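Local coordinates for protein Succinylglutamatedesuccinylase/aspartoacylase (Rhodobacter sphaeroides 2.4.1, PDB 3CDX) that probably hydrolyses amide bonds as a metal-dependent enzyme of the succinylglutamate desuccinylase/aspartoacylase family, and binds a calcium ion, at residues C13-D18 against I45-N50. Sequence-based numbering, arbitrary orientation.
Sequences CDIDFD and ITVVKN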
# COMPACT_ATOMS: atom_id res chain seq x y z
N CYS A 13 24.94 -15.81 -15.57
CA CYS A 13 25.79 -16.57 -14.67
C CYS A 13 27.08 -16.88 -15.40
O CYS A 13 27.05 -17.30 -16.56
CB CYS A 13 25.10 -17.86 -14.22
SG CYS A 13 25.91 -18.76 -12.91
N ASP A 14 28.20 -16.67 -14.72
CA ASP A 14 29.53 -16.94 -15.31
C ASP A 14 30.12 -18.29 -14.89
O ASP A 14 31.20 -18.65 -15.34
CB ASP A 14 30.50 -15.80 -14.96
CG ASP A 14 30.03 -14.45 -15.49
OD1 ASP A 14 29.48 -14.37 -16.63
OD2 ASP A 14 30.20 -13.46 -14.75
N ILE A 15 29.42 -19.04 -14.06
CA ILE A 15 29.97 -20.32 -13.61
C ILE A 15 30.10 -21.33 -14.77
O ILE A 15 29.20 -21.49 -15.58
CB ILE A 15 29.12 -20.90 -12.43
CG1 ILE A 15 29.23 -19.93 -11.24
CG2 ILE A 15 29.56 -22.33 -12.12
CD1 ILE A 15 28.60 -20.34 -9.95
N ASP A 16 31.25 -21.98 -14.87
CA ASP A 16 31.44 -23.02 -15.87
C ASP A 16 31.14 -24.32 -15.20
O ASP A 16 31.98 -24.88 -14.49
CB ASP A 16 32.90 -23.01 -16.39
CG ASP A 16 33.19 -24.09 -17.45
OD1 ASP A 16 32.35 -24.98 -17.72
OD2 ASP A 16 34.29 -24.04 -18.03
N PHE A 17 29.92 -24.81 -15.42
CA PHE A 17 29.41 -26.02 -14.76
C PHE A 17 30.11 -27.33 -15.17
O PHE A 17 29.95 -28.35 -14.51
CB PHE A 17 27.89 -26.11 -14.95
CG PHE A 17 27.12 -25.03 -14.21
CD1 PHE A 17 26.70 -25.23 -12.88
CD2 PHE A 17 26.79 -23.83 -14.83
CE1 PHE A 17 25.96 -24.24 -12.18
CE2 PHE A 17 26.06 -22.85 -14.17
CZ PHE A 17 25.65 -23.05 -12.83
N ASP A 18 30.92 -27.28 -16.24
CA ASP A 18 31.71 -28.43 -16.71
C ASP A 18 33.14 -28.44 -16.15
O ASP A 18 33.89 -29.39 -16.38
CB ASP A 18 31.78 -28.44 -18.24
CG ASP A 18 30.42 -28.64 -18.89
OD1 ASP A 18 29.64 -29.48 -18.39
OD2 ASP A 18 30.14 -27.97 -19.92
N ILE A 45 24.87 -19.49 -6.00
CA ILE A 45 25.05 -20.82 -6.63
C ILE A 45 26.49 -21.30 -6.37
O ILE A 45 27.45 -20.57 -6.64
CB ILE A 45 24.93 -20.80 -8.19
CG1 ILE A 45 23.58 -20.28 -8.67
CG2 ILE A 45 25.20 -22.21 -8.80
CD1 ILE A 45 23.54 -20.03 -10.20
N THR A 46 26.60 -22.51 -5.80
CA THR A 46 27.87 -23.18 -5.55
C THR A 46 27.82 -24.51 -6.31
O THR A 46 26.80 -25.24 -6.26
CB THR A 46 28.13 -23.45 -4.03
OG1 THR A 46 28.06 -22.22 -3.30
CG2 THR A 46 29.54 -24.03 -3.81
N VAL A 47 28.90 -24.80 -7.03
CA VAL A 47 29.02 -26.07 -7.77
C VAL A 47 30.35 -26.68 -7.40
O VAL A 47 31.39 -25.99 -7.39
CB VAL A 47 28.88 -25.91 -9.32
CG1 VAL A 47 30.00 -25.05 -9.90
CG2 VAL A 47 28.88 -27.29 -10.02
N VAL A 48 30.29 -27.97 -7.04
CA VAL A 48 31.47 -28.79 -6.83
C VAL A 48 31.43 -29.91 -7.88
O VAL A 48 30.46 -30.66 -7.98
CB VAL A 48 31.54 -29.38 -5.38
CG1 VAL A 48 32.73 -30.29 -5.21
CG2 VAL A 48 31.58 -28.28 -4.33
N LYS A 49 32.50 -30.01 -8.67
CA LYS A 49 32.64 -31.07 -9.66
C LYS A 49 33.99 -31.77 -9.48
O LYS A 49 35.03 -31.14 -9.40
CB LYS A 49 32.47 -30.50 -11.07
CG LYS A 49 32.42 -31.54 -12.20
CD LYS A 49 32.29 -30.88 -13.56
CE LYS A 49 33.05 -31.63 -14.66
NZ LYS A 49 32.53 -32.99 -14.86
N ASN A 50 33.94 -33.10 -9.42
CA ASN A 50 35.15 -33.92 -9.35
C ASN A 50 34.86 -35.30 -9.88
O ASN A 50 33.79 -35.89 -9.60
CB ASN A 50 35.66 -34.03 -7.90
CG ASN A 50 37.02 -34.74 -7.79
OD1 ASN A 50 38.01 -34.31 -8.36
ND2 ASN A 50 37.06 -35.81 -7.00
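Ile45 sets CG2 anti to the backbone N (chi1 -59°), which turns this methyl toward both Ile15 and Phe17, while the extended chi2 of Ile15 (-175°) reaches CD1 out to 4.0 Å from Ile45 CG2. The same Ile45 CG2 meets Phe17 CE1 at 4.0 Å, near the ring plane and hence at its edge. One face of that ring is occupied by Ile15 CG2, 3.9 Å above its centre, a CH-pi contact. Ile15 CG2 also touches Val47 CG1 at 3.5 Å, the two side chains lying antiparallel alongside one another. Ile45, Val47 and Lys49, alternate residues of strand 40-50, all point CB toward the N-terminal loop, and no hydrogen bond joins the segments. That strand pairs antiparallel with 21-30 and 87-92, consistent with the zinc-exopeptidase-like fold of the family. An Asx turn, Asp18 N to Asp16 OD1 (3.1 Å), bends the loop where Lys49 arrives. Extended through chi1 (-173°) and chi2, Lys49 brings CD to 3.6 Å from both Phe17 O and Asp18 O. Shortening the side chain to an alanine here is likely to lose this methylene packing and open a gap beside the two carbonyls, although Arg88 would still bond Phe17 O.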